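Local coordinates for protein sialidase B (Streptococcus pneumoniae serotype 4, PDB 4XJW) that cleaves terminal sialic acid residues from oligosaccharides, glycoproteins and glycolipids, and works as an intramolecular trans-sialidase, at residues Asn61-Ile74 and Glu77-Arg91. The protein carries 1 engineered substitution. Residues are numbered along the deposited sequence; the frame is centred on the assembly and turned at random.
Sequences NNYFSIFMRDSGEI and EIRDAQKGINYLFSR. With PO4 (phosphate ion), chain D.
Tyr63 and Arg79 run alongside each other in the same direction from neighbouring antiparallel strands, and show how a polar cluster is assembled on one face of a β-sheet. Arg79 NH1 gives a hydrogen bond, within the guanidinium plane, to Tyr63 OH at 3.2 Å. That hydroxyl in turn donates to Glu77 OE2 at 2.7 Å, meeting the carboxylate from above its plane, with ring and carboxylate nearly perpendicular (87°). The amide of Asn61 stacks over one guanidinium face, the planes 22° apart. A bend at chi3 (67°) turns the Arg79 head so that NE reaches Asn86 OD1 at 2.9 Å, on the next strand, while NH1 also binds a phosphate oxygen, O2, at 2.7 Å; Arg155 grips the same ion. Beside the turn, Asn62 OD1 accepts from Ala81 N at 2.9 Å and its ND2 donates to Gln82 OE1 at 2.8 Å, tying the turn after strand 74-80 to the chain leading into strand 63-69. Farther along, Leu88 lies roughly perpendicular to the Phe67 side chain, Phe67 CE2 lying 3.5 Å from Leu88 CD1. On the opposite face, Phe64 rests its ring edge against Ile78 CG1 and meets Phe110 of the other sheet, as in a lectin-like β-sandwich. Phe64 and Ile78 thus turn apolar groups to the second sheet, while the other face carries a guanidinium fixed in rotation by in-plane acceptors, a ready seat for an anion, here probably one from the crystallisation liquor.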
loop_
_atom_site.group_PDB
_atom_site.type_symbol
_atom_site.label_atom_id
_atom_site.label_comp_id
_atom_site.label_asym_id
_atom_site.label_seq_id
_atom_site.Cartn_x
_atom_site.Cartn_y
_atom_site.Cartn_z
ATOM N N ASN A 61 14.278 36.584 0.544
ATOM C CA ASN A 61 13.777 35.526 1.421
ATOM C C ASN A 61 12.516 35.925 2.173
ATOM O O ASN A 61 12.250 35.440 3.273
ATOM C CB ASN A 61 14.874 35.071 2.389
ATOM C CG ASN A 61 16.056 34.472 1.673
ATOM O OD1 ASN A 61 15.925 33.970 0.552
ATOM N ND2 ASN A 61 17.228 34.528 2.307
ATOM N N ASN A 62 11.744 36.827 1.576
ATOM C CA ASN A 62 10.470 37.222 2.133
ATOM C C ASN A 62 9.372 36.848 1.158
ATOM O O ASN A 62 8.990 37.657 0.305
ATOM C CB ASN A 62 10.421 38.734 2.379
ATOM C CG ASN A 62 11.133 39.152 3.648
ATOM O OD1 ASN A 62 12.117 38.538 4.064
ATOM N ND2 ASN A 62 10.633 40.219 4.275
ATOM N N TYR A 63 8.866 35.619 1.268
ATOM C CA TYR A 63 7.800 35.170 0.378
ATOM C C TYR A 63 7.069 33.947 0.887
ATOM O O TYR A 63 7.567 33.209 1.742
ATOM C CB TYR A 63 8.319 34.888 -1.037
ATOM C CG TYR A 63 9.273 33.719 -1.152
ATOM C CD1 TYR A 63 10.640 33.904 -1.011
ATOM C CD2 TYR A 63 8.811 32.433 -1.427
ATOM C CE1 TYR A 63 11.513 32.859 -1.129
ATOM C CE2 TYR A 63 9.697 31.368 -1.543
ATOM C CZ TYR A 63 11.047 31.592 -1.393
ATOM O OH TYR A 63 11.945 30.554 -1.501
ATOM N N PHE A 64 5.871 33.772 0.337
ATOM C CA PHE A 64 5.074 32.570 0.484
ATOM C C PHE A 64 4.932 31.948 -0.891
ATOM O O PHE A 64 4.736 32.651 -1.886
ATOM C CB PHE A 64 3.697 32.919 1.018
ATOM C CG PHE A 64 2.696 31.795 0.900
ATOM C CD1 PHE A 64 2.827 30.657 1.682
ATOM C CD2 PHE A 64 1.628 31.883 0.016
ATOM C CE1 PHE A 64 1.908 29.622 1.590
ATOM C CE2 PHE A 64 0.703 30.850 -0.088
ATOM C CZ PHE A 64 0.853 29.717 0.693
ATOM N N SER A 65 5.023 30.630 -0.960
ATOM C CA SER A 65 4.825 29.963 -2.234
ATOM C C SER A 65 4.135 28.629 -2.033
ATOM O O SER A 65 4.310 27.986 -0.993
ATOM C CB SER A 65 6.160 29.744 -2.939
ATOM O OG SER A 65 6.901 28.710 -2.304
ATOM N N ILE A 66 3.312 28.254 -3.011
ATOM C CA ILE A 66 2.830 26.886 -3.148
ATOM C C ILE A 66 3.576 26.300 -4.344
ATOM O O ILE A 66 3.469 26.812 -5.460
ATOM C CB ILE A 66 1.310 26.835 -3.389
ATOM C CG1 ILE A 66 0.553 27.390 -2.184
ATOM C CG2 ILE A 66 0.872 25.405 -3.686
ATOM C CD1 ILE A 66 -0.931 27.708 -2.474
ATOM N N PHE A 67 4.351 25.243 -4.118
ATOM C CA PHE A 67 5.159 24.671 -5.200
ATOM C C PHE A 67 4.879 23.188 -5.416
ATOM O O PHE A 67 4.257 22.525 -4.568
ATOM C CB PHE A 67 6.661 24.884 -4.952
ATOM C CG PHE A 67 7.202 24.105 -3.776
ATOM C CD1 PHE A 67 7.705 22.819 -3.946
ATOM C CD2 PHE A 67 7.195 24.658 -2.498
ATOM C CE1 PHE A 67 8.185 22.094 -2.865
ATOM C CE2 PHE A 67 7.686 23.947 -1.410
ATOM C CZ PHE A 67 8.178 22.652 -1.596
ATOM N N MET A 68 5.338 22.679 -6.556
ATOM C CA MET A 68 5.303 21.252 -6.840
ATOM C C MET A 68 6.604 20.817 -7.496
ATOM O O MET A 68 7.410 21.646 -7.950
ATOM C CB MET A 68 4.139 20.885 -7.758
ATOM C CG MET A 68 4.220 21.532 -9.133
ATOM S SD MET A 68 2.912 20.987 -10.255
ATOM C CE MET A 68 3.496 19.366 -10.733
ATOM N N ARG A 69 6.800 19.509 -7.549
ATOM C CA ARG A 69 7.956 18.921 -8.216
ATOM C C ARG A 69 7.468 17.920 -9.241
ATOM O O ARG A 69 6.333 17.433 -9.152
ATOM C CB ARG A 69 8.876 18.217 -7.212
ATOM C CG ARG A 69 9.548 19.139 -6.213
ATOM C CD ARG A 69 10.578 18.382 -5.379
ATOM N NE ARG A 69 11.193 19.230 -4.360
ATOM C CZ ARG A 69 12.284 19.971 -4.552
ATOM N NH1 ARG A 69 12.895 19.981 -5.730
ATOM N NH2 ARG A 69 12.760 20.718 -3.563
ATOM N N ASP A 70 8.315 17.608 -10.217
ATOM C CA ASP A 70 7.905 16.670 -11.255
ATOM C C ASP A 70 7.829 15.217 -10.758
ATOM O O ASP A 70 7.514 14.312 -11.524
ATOM C CB ASP A 70 8.760 16.806 -12.523
ATOM C CG ASP A 70 10.202 16.382 -12.317
ATOM O OD1 ASP A 70 10.560 15.982 -11.194
ATOM O OD2 ASP A 70 10.976 16.466 -13.295
ATOM N N SER A 71 8.111 15.021 -9.471
ATOM C CA SER A 71 7.942 13.738 -8.796
ATOM C C SER A 71 6.513 13.594 -8.304
ATOM O O SER A 71 6.102 12.509 -7.902
ATOM C CB SER A 71 8.848 13.683 -7.575
ATOM O OG SER A 71 8.463 14.694 -6.653
ATOM N N GLY A 72 5.772 14.698 -8.312
ATOM C CA GLY A 72 4.420 14.703 -7.785
ATOM C C GLY A 72 4.332 15.271 -6.377
ATOM O O GLY A 72 3.240 15.318 -5.803
ATOM N N GLU A 73 5.469 15.693 -5.819
ATOM C CA GLU A 73 5.499 16.333 -4.508
ATOM C C GLU A 73 4.791 17.689 -4.540
ATOM O O GLU A 73 4.876 18.412 -5.532
ATOM C CB GLU A 73 6.956 16.505 -4.069
ATOM C CG GLU A 73 7.177 17.288 -2.773
ATOM C CD GLU A 73 8.638 17.316 -2.393
ATOM O OE1 GLU A 73 9.282 16.255 -2.501
ATOM O OE2 GLU A 73 9.138 18.400 -2.020
ATOM N N ILE A 74 4.091 18.027 -3.461
ATOM C CA ILE A 74 3.518 19.356 -3.284
ATOM C C ILE A 74 4.080 19.946 -1.994
ATOM O O ILE A 74 4.355 19.214 -1.038
ATOM C CB ILE A 74 1.965 19.301 -3.213
ATOM C CG1 ILE A 74 1.336 20.675 -3.472
ATOM C CG2 ILE A 74 1.504 18.772 -1.867
ATOM C CD1 ILE A 74 1.388 21.110 -4.928
ATOM N N GLU A 77 6.376 27.162 0.997
ATOM C CA GLU A 77 7.415 27.882 1.707
ATOM C C GLU A 77 6.762 29.099 2.351
ATOM O O GLU A 77 5.886 29.728 1.751
ATOM C CB GLU A 77 8.477 28.357 0.734
ATOM C CG GLU A 77 9.278 27.280 0.076
ATOM C CD GLU A 77 10.601 27.827 -0.384
ATOM O OE1 GLU A 77 11.506 27.981 0.466
ATOM O OE2 GLU A 77 10.718 28.142 -1.583
ATOM N N ILE A 78 7.167 29.411 3.581
ATOM C CA ILE A 78 6.681 30.606 4.266
ATOM C C ILE A 78 7.880 31.252 4.938
ATOM O O ILE A 78 8.428 30.709 5.902
ATOM C CB ILE A 78 5.562 30.285 5.286
ATOM C CG1 ILE A 78 4.664 29.158 4.780
ATOM C CG2 ILE A 78 4.720 31.514 5.561
ATOM C CD1 ILE A 78 4.259 28.173 5.840
ATOM N N ARG A 79 8.313 32.398 4.409
ATOM C CA ARG A 79 9.614 32.949 4.782
ATOM C C ARG A 79 9.559 34.442 5.058
ATOM O O ARG A 79 8.948 35.199 4.301
ATOM C CB ARG A 79 10.630 32.689 3.669
ATOM C CG ARG A 79 10.687 31.239 3.213
ATOM C CD ARG A 79 11.743 31.031 2.159
ATOM N NE ARG A 79 13.075 31.239 2.711
ATOM C CZ ARG A 79 14.204 31.210 2.008
ATOM N NH1 ARG A 79 14.178 30.985 0.698
ATOM N NH2 ARG A 79 15.362 31.414 2.624
ATOM N N ASP A 80 10.215 34.859 6.134
ATOM C CA ASP A 80 10.319 36.277 6.473
ATOM C C ASP A 80 11.644 36.460 7.201
ATOM O O ASP A 80 11.806 35.994 8.329
ATOM C CB ASP A 80 9.149 36.704 7.366
ATOM C CG ASP A 80 9.121 38.207 7.643
ATOM O OD1 ASP A 80 10.173 38.781 7.990
ATOM O OD2 ASP A 80 8.032 38.808 7.530
ATOM N N ALA A 81 12.592 37.125 6.548
ATOM C CA ALA A 81 13.947 37.249 7.073
ATOM C C ALA A 81 14.001 38.123 8.317
ATOM O O ALA A 81 14.839 37.916 9.191
ATOM C CB ALA A 81 14.874 37.793 6.013
ATOM N N GLN A 82 13.113 39.108 8.386
ATOM C CA GLN A 82 13.098 40.030 9.518
ATOM C C GLN A 82 12.488 39.389 10.762
ATOM O O GLN A 82 12.759 39.814 11.884
ATOM C CB GLN A 82 12.358 41.319 9.162
ATOM C CG GLN A 82 13.155 42.258 8.252
ATOM C CD GLN A 82 13.200 41.789 6.806
ATOM O OE1 GLN A 82 12.163 41.614 6.168
ATOM N NE2 GLN A 82 14.398 41.589 6.284
ATOM N N LYS A 83 11.652 38.372 10.559
ATOM C CA LYS A 83 11.104 37.607 11.673
ATOM C C LYS A 83 11.971 36.381 11.965
ATOM O O LYS A 83 11.785 35.705 12.979
ATOM C CB LYS A 83 9.663 37.178 11.385
ATOM C CG LYS A 83 8.682 38.333 11.161
ATOM C CD LYS A 83 7.304 37.817 10.727
ATOM C CE LYS A 83 6.302 38.950 10.508
ATOM N NZ LYS A 83 6.768 39.972 9.514
ATOM N N GLY A 84 12.929 36.104 11.083
ATOM C CA GLY A 84 13.794 34.947 11.233
ATOM C C GLY A 84 13.052 33.632 11.063
ATOM O O GLY A 84 13.387 32.626 11.695
ATOM N N ILE A 85 12.034 33.646 10.209
ATOM C CA ILE A 85 11.209 32.467 9.978
ATOM C C ILE A 85 11.430 31.924 8.575
ATOM O O ILE A 85 11.354 32.664 7.588
ATOM C CB ILE A 85 9.717 32.786 10.162
ATOM C CG1 ILE A 85 9.410 33.071 11.630
ATOM C CG2 ILE A 85 8.847 31.613 9.666
ATOM C CD1 ILE A 85 8.032 33.649 11.880
ATOM N N ASN A 86 11.703 30.628 8.487
ATOM C CA ASN A 86 11.834 29.971 7.197
ATOM C C ASN A 86 11.221 28.586 7.233
ATOM O O ASN A 86 11.894 27.603 7.536
ATOM C CB ASN A 86 13.291 29.889 6.769
ATOM C CG ASN A 86 13.888 31.249 6.501
ATOM O OD1 ASN A 86 13.648 31.840 5.451
ATOM N ND2 ASN A 86 14.663 31.759 7.454
ATOM N N TYR A 87 9.939 28.517 6.912
ATOM C CA TYR A 87 9.226 27.256 6.967
ATOM C C TYR A 87 9.154 26.619 5.586
ATOM O O TYR A 87 8.926 27.298 4.584
ATOM C CB TYR A 87 7.823 27.473 7.518
ATOM C CG TYR A 87 7.766 27.910 8.963
ATOM C CD1 TYR A 87 8.725 27.488 9.880
ATOM C CD2 TYR A 87 6.750 28.747 9.410
ATOM C CE1 TYR A 87 8.667 27.889 11.208
ATOM C CE2 TYR A 87 6.682 29.144 10.731
ATOM C CZ TYR A 87 7.641 28.716 11.623
ATOM O OH TYR A 87 7.577 29.120 12.937
ATOM N N LEU A 88 9.379 25.312 5.545
ATOM C CA LEU A 88 9.198 24.533 4.333
ATOM C C LEU A 88 8.454 23.266 4.729
ATOM O O LEU A 88 8.961 22.471 5.528
ATOM C CB LEU A 88 10.553 24.190 3.702
ATOM C CG LEU A 88 10.496 23.127 2.595
ATOM C CD1 LEU A 88 9.841 23.680 1.364
ATOM C CD2 LEU A 88 11.885 22.584 2.263
ATOM N N PHE A 89 7.246 23.096 4.192
ATOM C CA PHE A 89 6.447 21.891 4.439
ATOM C C PHE A 89 6.096 21.254 3.113
ATOM O O PHE A 89 5.734 21.946 2.166
ATOM C CB PHE A 89 5.148 22.229 5.171
ATOM C CG PHE A 89 5.354 23.038 6.405
ATOM C CD1 PHE A 89 6.101 22.528 7.457
ATOM C CD2 PHE A 89 4.817 24.308 6.514
ATOM C CE1 PHE A 89 6.309 23.277 8.608
ATOM C CE2 PHE A 89 5.019 25.060 7.659
ATOM C CZ PHE A 89 5.765 24.540 8.703
ATOM N N SER A 90 6.186 19.932 3.042
ATOM C CA SER A 90 5.895 19.261 1.786
ATOM C C SER A 90 5.573 17.800 2.024
ATOM O O SER A 90 5.844 17.261 3.100
ATOM C CB SER A 90 7.092 19.375 0.835
ATOM O OG SER A 90 8.156 18.567 1.308
ATOM N N ARG A 91 4.981 17.160 1.019
ATOM C CA ARG A 91 4.883 15.718 1.017
ATOM C C ARG A 91 5.032 15.181 -0.398
ATOM O O ARG A 91 4.396 15.680 -1.328
ATOM C CB ARG A 91 3.557 15.227 1.591
ATOM C CG ARG A 91 3.641 13.762 1.997
ATOM C CD ARG A 91 2.251 13.140 2.097
ATOM N NE ARG A 91 1.739 12.722 0.795
ATOM C CZ ARG A 91 0.594 12.067 0.630
ATOM N NH1 ARG A 91 -0.145 11.768 1.694
ATOM N NH2 ARG A 91 0.202 11.720 -0.596
HETATM P P PO4 D . 16.357 29.801 -1.982
HETATM O O1 PO4 D . 16.761 30.268 -3.356
HETATM O O2 PO4 D . 16.293 30.978 -1.027
HETATM O O3 PO4 D . 14.983 29.161 -2.095
HETATM O O4 PO4 D . 17.358 28.786 -1.492
HETATM O O HOH W 1 13.487 34.449 5.430
HETATM O O HOH W 2 17.717 31.206 1.158
HETATM O O HOH W 3 9.151 27.958 -3.744
#